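Local coordinates for lipoprotein (Klebsiella pneumoniae subsp. pneumoniae, PDB 4HWM) that is a lipoprotein of unknown function belonging to the YedD-like family, built as an eight-stranded antiparallel barrel with one helix packed on its outside, at residues W25-P30 and A39-I44; F52-W57 and P108-A113. All blocks are in the same frame, centred on the assembly; numbering follows the deposited sequence. Where two conformers were deposited one is given.

Contact 1 (W25-P30 and A39-I44); sequences WQTKGP and AIASLI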
loop_
_atom_site.group_PDB
_atom_site.type_symbol
_atom_site.label_atom_id
_atom_site.label_comp_id
_atom_site.label_asym_id
_atom_site.label_seq_id
_atom_site.Cartn_x
_atom_site.Cartn_y
_atom_site.Cartn_z
ATOM N N TRP A 25 -6.295 1.524 3.152
ATOM C CA TRP A 25 -5.676 2.121 4.321
ATOM C C TRP A 25 -5.252 3.532 3.958
ATOM O O TRP A 25 -4.701 3.724 2.880
ATOM C CB TRP A 25 -4.469 1.261 4.707
ATOM C CG TRP A 25 -4.850 -0.136 5.035
ATOM C CD1 TRP A 25 -4.921 -1.199 4.175
ATOM C CD2 TRP A 25 -5.241 -0.627 6.312
ATOM N NE1 TRP A 25 -5.347 -2.316 4.840
ATOM C CE2 TRP A 25 -5.538 -2.001 6.155
ATOM C CE3 TRP A 25 -5.359 -0.054 7.579
ATOM C CZ2 TRP A 25 -5.968 -2.788 7.212
ATOM C CZ3 TRP A 25 -5.750 -0.873 8.647
ATOM C CH2 TRP A 25 -6.061 -2.208 8.438
ATOM N N GLN A 26 -5.474 4.501 4.839
ATOM C CA GLN A 26 -5.155 5.904 4.536
ATOM C C GLN A 26 -4.741 6.615 5.808
ATOM O O GLN A 26 -5.308 6.394 6.870
ATOM C CB GLN A 26 -6.359 6.639 3.908
ATOM C CG GLN A 26 -6.040 8.053 3.426
ATOM C CD GLN A 26 -7.097 8.635 2.507
ATOM O OE1 GLN A 26 -7.004 8.519 1.287
ATOM N NE2 GLN A 26 -8.100 9.270 3.088
ATOM N N THR A 27 -3.759 7.493 5.690
ATOM C CA THR A 27 -3.358 8.341 6.814
ATOM C C THR A 27 -4.530 9.293 7.142
ATOM O O THR A 27 -5.166 9.844 6.247
ATOM C CB THR A 27 -2.076 9.138 6.470
ATOM O OG1 THR A 27 -2.294 9.900 5.283
ATOM C CG2 THR A 27 -0.873 8.216 6.302
ATOM N N LYS A 28 -4.804 9.497 8.425
ATOM C CA LYS A 28 -5.950 10.320 8.855
ATOM C C LYS A 28 -5.565 11.687 9.406
ATOM O O LYS A 28 -6.431 12.488 9.758
ATOM C CB LYS A 28 -6.803 9.547 9.876
ATOM C CG LYS A 28 -7.824 8.626 9.209
ATOM N N GLY A 29 -4.283 11.947 9.501
ATOM C CA GLY A 29 -3.793 13.210 9.990
ATOM C C GLY A 29 -2.364 13.368 9.562
ATOM O O GLY A 29 -1.835 12.529 8.834
ATOM N N PRO A 30 -1.735 14.459 9.997
ATOM C CA PRO A 30 -0.364 14.759 9.592
ATOM C C PRO A 30 0.607 13.653 9.977
ATOM O O PRO A 30 0.530 13.084 11.074
ATOM C CB PRO A 30 -0.066 16.045 10.366
ATOM C CG PRO A 30 -1.389 16.702 10.508
ATOM C CD PRO A 30 -2.312 15.558 10.802
ATOM N N ALA A 39 -0.199 16.305 3.467
ATOM C CA ALA A 39 0.124 15.172 2.606
ATOM C C ALA A 39 -0.624 13.922 3.131
ATOM O O ALA A 39 -0.824 13.771 4.349
ATOM C CB ALA A 39 1.635 14.927 2.546
ATOM N N ILE A 40 -1.021 13.066 2.193
ATOM C CA ILE A 40 -1.796 11.862 2.475
ATOM C C ILE A 40 -1.069 10.665 1.860
ATOM O O ILE A 40 -0.582 10.737 0.742
ATOM C CB ILE A 40 -3.226 11.951 1.865
ATOM C CG1 ILE A 40 -3.978 13.161 2.402
ATOM C CG2 ILE A 40 -4.059 10.669 2.118
ATOM C CD1 ILE A 40 -5.158 13.578 1.570
ATOM N N ALA A 41 -1.006 9.557 2.590
ATOM C CA ALA A 41 -0.581 8.289 2.046
ATOM C C ALA A 41 -1.683 7.256 2.167
ATOM O O ALA A 41 -2.416 7.201 3.149
ATOM C CB ALA A 41 0.680 7.800 2.730
ATOM N N SER A 42 -1.752 6.411 1.155
ATOM C CA SER A 42 -2.742 5.338 1.089
ATOM C C SER A 42 -2.063 4.040 0.661
ATOM O O SER A 42 -1.088 4.046 -0.095
ATOM C CB SER A 42 -3.828 5.679 0.058
ATOM O OG SER A 42 -4.487 6.887 0.368
ATOM N N LEU A 43 -2.628 2.932 1.121
ATOM C CA LEU A 43 -2.165 1.606 0.716
ATOM C C LEU A 43 -3.397 0.756 0.435
ATOM O O LEU A 43 -4.254 0.620 1.289
ATOM C CB LEU A 43 -1.330 0.931 1.819
ATOM C CG LEU A 43 -0.666 -0.402 1.436
ATOM C CD1 LEU A 43 0.406 -0.225 0.377
ATOM C CD2 LEU A 43 -0.089 -1.066 2.711
ATOM N N ILE A 44 -3.458 0.197 -0.768
ATOM C CA ILE A 44 -4.455 -0.827 -1.130
ATOM C C ILE A 44 -3.808 -2.188 -0.955
ATOM O O ILE A 44 -2.675 -2.383 -1.376
ATOM C CB ILE A 44 -4.943 -0.685 -2.603
ATOM C CG1 ILE A 44 -5.432 0.749 -2.878
ATOM C CG2 ILE A 44 -5.968 -1.779 -2.945
ATOM C CD1 ILE A 44 -5.924 0.981 -4.302
HETATM O O HOH W 1 -2.510 12.459 6.094
#

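Contact 2 (F52-W57 and P108-A113); sequences FDCRQW and PECEKA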
loop_
_atom_site.group_PDB
_atom_site.type_symbol
_atom_site.label_atom_id
_atom_site.label_comp_id
_atom_site.label_asym_id
_atom_site.label_seq_id
_atom_site.Cartn_x
_atom_site.Cartn_y
_atom_site.Cartn_z
ATOM N N PHE A 52 -0.989 -1.349 -3.664
ATOM C CA PHE A 52 -0.829 -0.062 -4.343
ATOM C C PHE A 52 -0.543 0.989 -3.305
ATOM O O PHE A 52 -1.354 1.184 -2.385
ATOM C CB PHE A 52 -2.119 0.279 -5.097
ATOM C CG PHE A 52 -1.970 1.343 -6.156
ATOM C CD1 PHE A 52 -1.179 1.122 -7.263
ATOM C CD2 PHE A 52 -2.627 2.557 -6.040
ATOM C CE1 PHE A 52 -1.092 2.085 -8.263
ATOM C CE2 PHE A 52 -2.519 3.520 -7.010
ATOM C CZ PHE A 52 -1.729 3.300 -8.106
ATOM N N ASP A 53 0.610 1.643 -3.443
ATOM C CA ASP A 53 1.112 2.633 -2.465
ATOM C C ASP A 53 0.977 3.983 -3.157
ATOM O O ASP A 53 1.654 4.190 -4.163
ATOM C CB ASP A 53 2.567 2.276 -2.132
ATOM C CG ASP A 53 3.255 3.273 -1.211
ATOM O OD1 ASP A 53 2.894 4.456 -1.206
ATOM O OD2 ASP A 53 4.187 2.843 -0.517
ATOM N N CYS A 54 0.073 4.842 -2.659
ATOM C CA CYS A 54 -0.258 6.103 -3.339
ATOM C C CYS A 54 -0.124 7.222 -2.342
ATOM O O CYS A 54 -0.792 7.219 -1.318
ATOM C CB CYS A 54 -1.676 6.027 -3.901
ATOM S SG CYS A 54 -2.185 7.450 -4.844
ATOM N N ARG A 55 0.753 8.168 -2.629
ATOM C CA ARG A 55 1.019 9.276 -1.720
ATOM C C ARG A 55 0.828 10.566 -2.481
ATOM O O ARG A 55 1.162 10.640 -3.641
ATOM C CB ARG A 55 2.424 9.171 -1.183
ATOM C CG ARG A 55 2.653 7.822 -0.544
ATOM C CD ARG A 55 3.962 7.733 0.105
ATOM N NE ARG A 55 4.372 6.353 0.337
ATOM C CZ ARG A 55 5.343 5.952 1.135
ATOM N NH1 ARG A 55 6.076 6.829 1.817
ATOM N NH2 ARG A 55 5.614 4.659 1.205
ATOM N N GLN A 56 0.279 11.575 -1.835
ATOM C CA GLN A 56 -0.086 12.791 -2.534
ATOM C C GLN A 56 0.073 14.019 -1.659
ATOM O O GLN A 56 -0.183 14.003 -0.451
ATOM C CB GLN A 56 -1.522 12.712 -3.023
ATOM C CG GLN A 56 -2.560 12.546 -1.958
ATOM C CD GLN A 56 -3.915 12.320 -2.540
ATOM O OE1 GLN A 56 -4.571 13.281 -3.006
ATOM N NE2 GLN A 56 -4.371 11.083 -2.513
ATOM N N TRP A 57 0.507 15.094 -2.302
ATOM C CA TRP A 57 0.402 16.419 -1.720
ATOM C C TRP A 57 0.302 17.397 -2.891
ATOM O O TRP A 57 -0.768 17.528 -3.466
ATOM C CB TRP A 57 1.544 16.705 -0.739
ATOM C CG TRP A 57 1.410 18.062 -0.126
ATOM C CD1 TRP A 57 0.257 18.643 0.351
ATOM C CD2 TRP A 57 2.446 19.003 0.054
ATOM N NE1 TRP A 57 0.534 19.913 0.808
ATOM C CE2 TRP A 57 1.866 20.162 0.627
ATOM C CE3 TRP A 57 3.810 18.999 -0.226
ATOM C CZ2 TRP A 57 2.614 21.287 0.946
ATOM C CZ3 TRP A 57 4.554 20.118 0.076
ATOM C CH2 TRP A 57 3.950 21.262 0.648
ATOM N N PRO A 108 -10.065 10.265 -4.724
ATOM C CA PRO A 108 -10.317 10.013 -6.127
ATOM C C PRO A 108 -9.053 9.799 -6.938
ATOM O O PRO A 108 -9.047 9.002 -7.866
ATOM C CB PRO A 108 -11.060 11.274 -6.575
ATOM C CG PRO A 108 -11.780 11.648 -5.381
ATOM C CD PRO A 108 -10.807 11.446 -4.256
ATOM N N GLU A 109 -7.993 10.509 -6.583
ATOM C CA GLU A 109 -6.838 10.359 -7.436
ATOM C C GLU A 109 -6.137 9.008 -7.175
ATOM O O GLU A 109 -5.654 8.467 -8.160
ATOM C CB GLU A 109 -5.925 11.595 -7.478
ATOM C CG GLU A 109 -5.520 12.106 -6.140
ATOM C CD GLU A 109 -6.467 13.163 -5.652
ATOM O OE1 GLU A 109 -7.688 12.897 -5.539
ATOM O OE2 GLU A 109 -5.996 14.274 -5.384
ATOM N N CYS A 110 -6.197 8.450 -5.971
ATOM C CA CYS A 110 -5.687 7.094 -5.723
ATOM C C CYS A 110 -6.565 6.075 -6.444
ATOM O O CYS A 110 -6.069 5.155 -7.067
ATOM C CB CYS A 110 -5.673 6.753 -4.227
ATOM S SG CYS A 110 -4.856 5.201 -3.801
ATOM N N GLU A 111 -7.880 6.260 -6.342
ATOM C CA GLU A 111 -8.827 5.359 -7.033
ATOM C C GLU A 111 -8.559 5.309 -8.525
ATOM O O GLU A 111 -8.509 4.219 -9.146
ATOM C CB GLU A 111 -10.250 5.862 -6.910
ATOM C CG GLU A 111 -10.838 5.828 -5.601
ATOM C CD GLU A 111 -12.341 6.112 -5.662
ATOM O OE1 GLU A 111 -12.826 7.006 -6.410
ATOM O OE2 GLU A 111 -13.048 5.443 -4.938
ATOM N N LYS A 112 -8.378 6.491 -9.140
ATOM C CA LYS A 112 -8.144 6.583 -10.584
ATOM C C LYS A 112 -6.813 5.956 -10.989
ATOM O O LYS A 112 -6.738 5.220 -11.957
ATOM C CB LYS A 112 -8.174 8.049 -11.076
ATOM C CG LYS A 112 -9.563 8.642 -11.230
ATOM C CD LYS A 112 -9.521 10.181 -11.319
ATOM C CE LYS A 112 -10.912 10.752 -11.610
ATOM N NZ LYS A 112 -11.039 12.202 -11.276
ATOM N N ALA A 113 -5.776 6.251 -10.216
ATOM C CA ALA A 113 -4.443 5.718 -10.512
ATOM C C ALA A 113 -4.445 4.186 -10.401
ATOM O O ALA A 113 -3.866 3.500 -11.230
ATOM C CB ALA A 113 -3.391 6.328 -9.594
#

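Contact 1 (W25-P30 and A39-I44)
W25 and L43 form an antiparallel hydrogen-bonded pair between two neighbouring strands of an eight-stranded meander barrel. W25 N donates to L43 O at 2.9 Å, and L43 N returns a bond to W25 O at 2.8 Å. The indole reaches into the barrel interior, near I93 and L100; L43 O lies at its edge, in its plane, while NE1 is bonded to L21 O. On the outer face, in the conformer given, CG of Q26 lies 3.5 Å from CG2 of I40, and Q26 OE1 faces S42 OG, a weak hydrogen bond at most, because the hydroxyl proton has a rival acceptor.

T27 carries the backbone pairing one residue further. Its N donates to A41 O at 2.9 Å, and its CB stands 3.9 Å from the same oxygen. There the side chain divides. CG2 rests 3.9 Å from A41 CB, whereas chi1 of 56° sets OG1 between the backbone N and carbonyl carbon, where it stands in for a backbone acceptor and takes the A41 N-H at 3.0 Å. The same OG1 gives its own proton to a water 2.7 Å away, and that water donates in turn to G29 O and A39 O.

Contact 2 (F52-W57 and P108-A113)
F52, C54 and Q56 are the strand residues whose side chains leave the barrel toward helix 108-113, which runs obliquely antiparallel to strand 52-56, with 143° between their N-to-C directions and the short axes 9.0 Å apart at closest approach. F52 CG is anti to the backbone N (chi1 -163°), which carries the far end of the ring beneath the helix: CZ lies 3.8 Å from the methyl CB of A113, and CE2 sits 3.9 Å from C110 O. W114, next along the helix, also meets this ring.

C54 SG is likewise anti to its backbone N, which brings it up beside the backbone of C110, 3.6 Å from C110 CA. These two cysteines form a disulfide in a structure of this protein. C110 was modelled in two conformers; in the one given, the SG atoms of C54 and C110 stand 3.6 Å apart, longer than a disulfide bond, and the second conformer leaves the state of the bridge open. In the given conformer C110 SG lies at the edge of the F52 ring, 4.1 Å from F52 CD2, a sulfur-aromatic contact.

Nearer the start of the helix the long polar chains of Q56 and E109 cross at about a right angle, E109 bending at chi2, with amide and carboxylate planes 43° apart.

Facing away from the helix, D53 and R55 are locked together side-on: R55 NE meets D53 OD1 at 2.9 Å and R55 NH2 meets D53 OD2 at 2.9 Å, nearly in the guanidinium plane. D96 gives R55 a second acidic partner, and Y95 OH bonds to D53. The last helix of this protein thus lies on the outside of an eight-stranded antiparallel meander barrel, with C54 and C110, the disulfide pair, at the interface.

Contacts 1 and 2 meet on consecutive strands of the barrel, 40-45 and 50-56, and their centres lie 10 Å apart. The backbone joins them directly: S42 N lies 2.8 Å from C54 O and I44 N 2.8 Å from F52 O, both probable hydrogen bonds, so strand 40-45 is held by residues 25-27 along one edge and by strand 50-56 along the other. Side chains add to this, with L43 CD1 3.6 Å from F52 O. The helix of contact 2 also reaches back to contact 1, since C110 touches S42 on the outer wall. With the function unknown, neither contact can be tied to an active site or ligand.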